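Local coordinates for alpha-n-acetylglucosaminidase family protein (Clostridium perfringens, PDB 4A42) that serves as a family 32 carbohydrate-binding module of a family 89 alpha-N-acetylglucosaminidase, probably helping the enzyme recognise glycans, at residues 88-94 / 130-136. Numbering follows the deposited sequence.
Sequences LKYSIEI and VRFNFNS
Tyr90 to Ile94 pair antiparallel with Val130 to Phe134, Ser91–Asn133 and Glu93–Arg131 being the hydrogen-bonded pairs, and the strand axes approach to 4.6 Å. Alternation then gives the two-stranded unit one polar and one apolar face. On the polar face Arg131 grips Glu93 side-on: NE donates to Glu93 OE1 at 2.8 Å and NH2 to Glu93 OE2 at 3.0 Å. The arginine bends at chi3 (69°), which turns its guanidinium edge to the carboxylate, the two planes lying 38° apart. Asn133 ND2 reaches the same Glu93 OE1 at 2.8 Å from the opposite face of the carboxylate, and its second N-H runs almost straight to Ser91 OG (2.9 Å), so both amide protons are used and the amide's rotation is fixed. Asn133 OD1 is hydrogen-bonded to Ser64 OG on strand 63-69. On the other face Ile92 lies alongside Phe132, with Ile92 CD1 3.9 Å from Phe132 CE2. Ile92 CG2 meets Val130 CG1; CD1 of the Phe134 ring packs against Tyr90 CB (3.7 Å) and Leu88. Past the strand end, Lys89 N donates to Ser136 OG at 2.9 Å. Within this F5/8 type C domain, strand 102-107 flanks 90-95 and strand 63-69 flanks 126-134, while Ile78 and Ile80 of strand 77-82, from the second sheet, pack on the apolar face, as expected of a beta-sandwich core.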
ATOM      1  N   LEU A  88       3.063 -10.510   7.130  1.00 10.48           N
ATOM      2  CA  LEU A  88       2.058  -9.508   6.819  1.00 10.23           C
ATOM      3  C   LEU A  88       0.816 -10.149   6.229  1.00  9.32           C
ATOM      4  O   LEU A  88       0.902 -10.983   5.335  1.00 11.54           O
ATOM      5  CB  LEU A  88       2.629  -8.471   5.855  1.00 11.98           C
ATOM      6  CG  LEU A  88       1.781  -7.215   5.661  1.00 10.95           C
ATOM      7  CD1 LEU A  88       1.760  -6.396   6.945  1.00 12.81           C
ATOM      8  CD2 LEU A  88       2.325  -6.392   4.509  1.00 13.36           C
ATOM      9  N   LYS A  89      -0.340  -9.761   6.752  1.00  8.00           N
ATOM     10  CA  LYS A  89      -1.623 -10.153   6.189  1.00 10.50           C
ATOM     11  C   LYS A  89      -2.233  -8.892   5.616  1.00 10.62           C
ATOM     12  O   LYS A  89      -2.379  -7.898   6.322  1.00 10.96           O
ATOM     13  CB  LYS A  89      -2.521 -10.779   7.258  1.00 10.82           C
ATOM     14  CG  LYS A  89      -1.992 -12.114   7.779  1.00 11.90           C
ATOM     15  CD  LYS A  89      -2.774 -12.609   8.989  1.00 13.94           C
ATOM     16  CE  LYS A  89      -2.163 -13.881   9.534  1.00 19.15           C
ATOM     17  NZ  LYS A  89      -2.369 -14.999   8.594  1.00 22.81           N
ATOM     18  N   TYR A  90      -2.587  -8.925   4.331  1.00 10.80           N
ATOM     19  CA  TYR A  90      -2.943  -7.697   3.628  1.00 10.95           C
ATOM     20  C   TYR A  90      -3.769  -7.978   2.385  1.00 11.80           C
ATOM     21  O   TYR A  90      -3.792  -9.114   1.874  1.00 12.05           O
ATOM     22  CB  TYR A  90      -1.676  -6.916   3.226  1.00 10.13           C
ATOM     23  CG  TYR A  90      -0.868  -7.577   2.120  1.00  8.81           C
ATOM     24  CD1 TYR A  90       0.021  -8.610   2.401  1.00 10.78           C
ATOM     25  CD2 TYR A  90      -1.023  -7.194   0.785  1.00 11.47           C
ATOM     26  CE1 TYR A  90       0.751  -9.231   1.387  1.00 14.10           C
ATOM     27  CE2 TYR A  90      -0.286  -7.808  -0.234  1.00 13.65           C
ATOM     28  CZ  TYR A  90       0.596  -8.829   0.078  1.00 14.16           C
ATOM     29  OH  TYR A  90       1.336  -9.473  -0.902  1.00 15.83           O
ATOM     30  N   SER A  91      -4.444  -6.933   1.913  1.00 12.32           N
ATOM     31  CA  SER A  91      -5.069  -6.929   0.600  1.00 12.76           C
ATOM     32  C   SER A  91      -4.803  -5.592  -0.083  1.00 12.19           C
ATOM     33  O   SER A  91      -4.456  -4.600   0.563  1.00 13.50           O
ATOM     34  CB  SER A  91      -6.577  -7.184   0.704  1.00 14.33           C
ATOM     35  OG  SER A  91      -7.249  -6.141   1.404  1.00 16.20           O
ATOM     36  N   ILE A  92      -4.935  -5.600  -1.402  1.00 14.04           N
ATOM     37  CA  ILE A  92      -4.757  -4.418  -2.217  1.00 14.63           C
ATOM     38  C   ILE A  92      -5.994  -4.265  -3.087  1.00 14.85           C
ATOM     39  O   ILE A  92      -6.422  -5.222  -3.739  1.00 16.17           O
ATOM     40  CB  ILE A  92      -3.513  -4.558  -3.110  1.00 13.88           C
ATOM     41  CG1 ILE A  92      -2.276  -4.916  -2.265  1.00 13.78           C
ATOM     42  CG2 ILE A  92      -3.265  -3.273  -3.891  1.00 16.80           C
ATOM     43  CD1 ILE A  92      -0.997  -4.992  -3.090  1.00 15.65           C
ATOM     44  N   GLU A  93      -6.572  -3.069  -3.070  1.00 15.53           N
ATOM     45  CA  GLU A  93      -7.752  -2.743  -3.862  1.00 16.43           C
ATOM     46  C   GLU A  93      -7.437  -1.539  -4.731  1.00 17.83           C
ATOM     47  O   GLU A  93      -6.658  -0.683  -4.342  1.00 18.07           O
ATOM     48  CB  GLU A  93      -8.927  -2.377  -2.958  1.00 20.04           C
ATOM     49  CG  GLU A  93      -9.520  -3.508  -2.138  1.00 21.17           C
ATOM     50  CD  GLU A  93     -10.462  -2.976  -1.077  1.00 23.19           C
ATOM     51  OE1 GLU A  93      -9.969  -2.435  -0.072  1.00 22.54           O
ATOM     52  OE2 GLU A  93     -11.691  -3.069  -1.261  1.00 24.95           O
ATOM     53  N   ILE A  94      -8.061  -1.458  -5.903  1.00 19.52           N
ATOM     54  CA  ILE A  94      -7.925  -0.273  -6.741  1.00 21.82           C
ATOM     55  C   ILE A  94      -9.306   0.242  -7.123  1.00 22.54           C
ATOM     56  O   ILE A  94     -10.280  -0.519  -7.114  1.00 23.06           O
ATOM     57  CB  ILE A  94      -7.085  -0.546  -8.009  1.00 22.89           C
ATOM     58  CG1 ILE A  94      -7.695  -1.680  -8.840  1.00 25.22           C
ATOM     59  CG2 ILE A  94      -5.635  -0.860  -7.618  1.00 23.65           C
ATOM     60  CD1 ILE A  94      -7.040  -1.856 -10.203  1.00 23.86           C
ATOM     61  N   VAL A 130      -5.429   3.524  -4.780  1.00 20.98           N
ATOM     62  CA  VAL A 130      -4.889   2.235  -4.391  1.00 20.84           C
ATOM     63  C   VAL A 130      -5.007   2.129  -2.879  1.00 20.23           C
ATOM     64  O   VAL A 130      -4.452   2.953  -2.143  1.00 19.97           O
ATOM     65  CB  VAL A 130      -3.427   2.058  -4.857  1.00 19.42           C
ATOM     66  CG1 VAL A 130      -2.989   0.607  -4.705  1.00 20.73           C
ATOM     67  CG2 VAL A 130      -3.271   2.509  -6.309  1.00 21.29           C
ATOM     68  N   ARG A 131      -5.750   1.123  -2.421  1.00 17.76           N
ATOM     69  CA  ARG A 131      -6.021   0.954  -1.006  1.00 17.13           C
ATOM     70  C   ARG A 131      -5.413  -0.342  -0.477  1.00 17.52           C
ATOM     71  O   ARG A 131      -5.537  -1.403  -1.090  1.00 19.23           O
ATOM     72  CB  ARG A 131      -7.526   1.010  -0.717  1.00 16.84           C
ATOM     73  CG  ARG A 131      -7.856   0.923   0.777  1.00 17.78           C
ATOM     74  CD  ARG A 131      -9.299   1.303   1.056  1.00 22.61           C
ATOM     75  NE  ARG A 131     -10.233   0.310   0.545  1.00 24.32           N
ATOM     76  CZ  ARG A 131     -11.553   0.469   0.540  1.00 27.96           C
ATOM     77  NH1 ARG A 131     -12.082   1.587   1.024  1.00 29.19           N
ATOM     78  NH2 ARG A 131     -12.340  -0.487   0.055  1.00 29.00           N
ATOM     79  N   PHE A 132      -4.727  -0.221   0.658  1.00 16.01           N
ATOM     80  CA  PHE A 132      -4.048  -1.326   1.319  1.00 15.89           C
ATOM     81  C   PHE A 132      -4.731  -1.570   2.648  1.00 14.07           C
ATOM     82  O   PHE A 132      -4.895  -0.652   3.444  1.00 16.02           O
ATOM     83  CB  PHE A 132      -2.567  -0.976   1.557  1.00 16.39           C
ATOM     84  CG  PHE A 132      -1.791  -0.770   0.290  1.00 15.88           C
ATOM     85  CD1 PHE A 132      -1.871   0.436  -0.398  1.00 16.63           C
ATOM     86  CD2 PHE A 132      -0.987  -1.777  -0.222  1.00 15.96           C
ATOM     87  CE1 PHE A 132      -1.177   0.623  -1.582  1.00 17.61           C
ATOM     88  CE2 PHE A 132      -0.271  -1.584  -1.401  1.00 15.28           C
ATOM     89  CZ  PHE A 132      -0.379  -0.385  -2.087  1.00 15.38           C
ATOM     90  N   ASN A 133      -5.137  -2.806   2.890  1.00 14.72           N
ATOM     91  CA  ASN A 133      -5.719  -3.150   4.171  1.00 15.34           C
ATOM     92  C   ASN A 133      -4.807  -4.136   4.860  1.00 13.32           C
ATOM     93  O   ASN A 133      -4.297  -5.054   4.226  1.00 14.86           O
ATOM     94  CB  ASN A 133      -7.109  -3.741   3.958  1.00 20.91           C
ATOM     95  CG  ASN A 133      -7.932  -2.915   2.992  1.00 23.90           C
ATOM     96  OD1 ASN A 133      -8.317  -1.785   3.305  1.00 23.88           O
ATOM     97  ND2 ASN A 133      -8.171  -3.455   1.797  1.00 26.11           N
ATOM     98  N   PHE A 134      -4.570  -3.928   6.151  1.00 13.08           N
ATOM     99  CA  PHE A 134      -3.658  -4.791   6.893  1.00 11.55           C
ATOM    100  C   PHE A 134      -4.384  -5.416   8.068  1.00 14.77           C
ATOM    101  O   PHE A 134      -4.985  -4.716   8.875  1.00 16.20           O
ATOM    102  CB  PHE A 134      -2.439  -4.004   7.381  1.00 12.45           C
ATOM    103  CG  PHE A 134      -1.683  -3.331   6.277  1.00 12.00           C
ATOM    104  CD1 PHE A 134      -0.914  -4.074   5.399  1.00 14.47           C
ATOM    105  CD2 PHE A 134      -1.753  -1.960   6.101  1.00 14.54           C
ATOM    106  CE1 PHE A 134      -0.223  -3.472   4.369  1.00 13.45           C
ATOM    107  CE2 PHE A 134      -1.049  -1.337   5.061  1.00 15.27           C
ATOM    108  CZ  PHE A 134      -0.280  -2.095   4.203  1.00 13.51           C
ATOM    109  N   ASN A 135      -4.366  -6.738   8.126  1.00 15.84           N
ATOM    110  CA  ASN A 135      -5.024  -7.443   9.215  1.00 16.25           C
ATOM    111  C   ASN A 135      -4.141  -8.280  10.126  1.00 16.72           C
ATOM    112  O   ASN A 135      -4.646  -9.043  10.910  1.00 20.19           O
ATOM    113  CB  ASN A 135      -6.214  -8.256   8.727  1.00 18.77           C
ATOM    114  CG  ASN A 135      -5.823  -9.326   7.770  1.00 21.91           C
ATOM    115  OD1 ASN A 135      -5.539  -9.042   6.629  1.00 23.41           O
ATOM    116  ND2 ASN A 135      -5.838 -10.574   8.221  1.00 22.12           N
ATOM    117  N   SER A 136      -2.831  -8.165   9.995  1.00 13.16           N
ATOM    118  CA  SER A 136      -1.938  -8.857  10.896  1.00 13.17           C
ATOM    119  C   SER A 136      -1.627  -7.987  12.115  1.00 15.40           C
ATOM    120  O   SER A 136      -2.047  -6.848  12.203  1.00 17.49           O
ATOM    121  CB  SER A 136      -0.658  -9.291  10.193  1.00 13.31           C
ATOM    122  OG  SER A 136      -0.240  -8.320   9.276  1.00 14.03           O
TER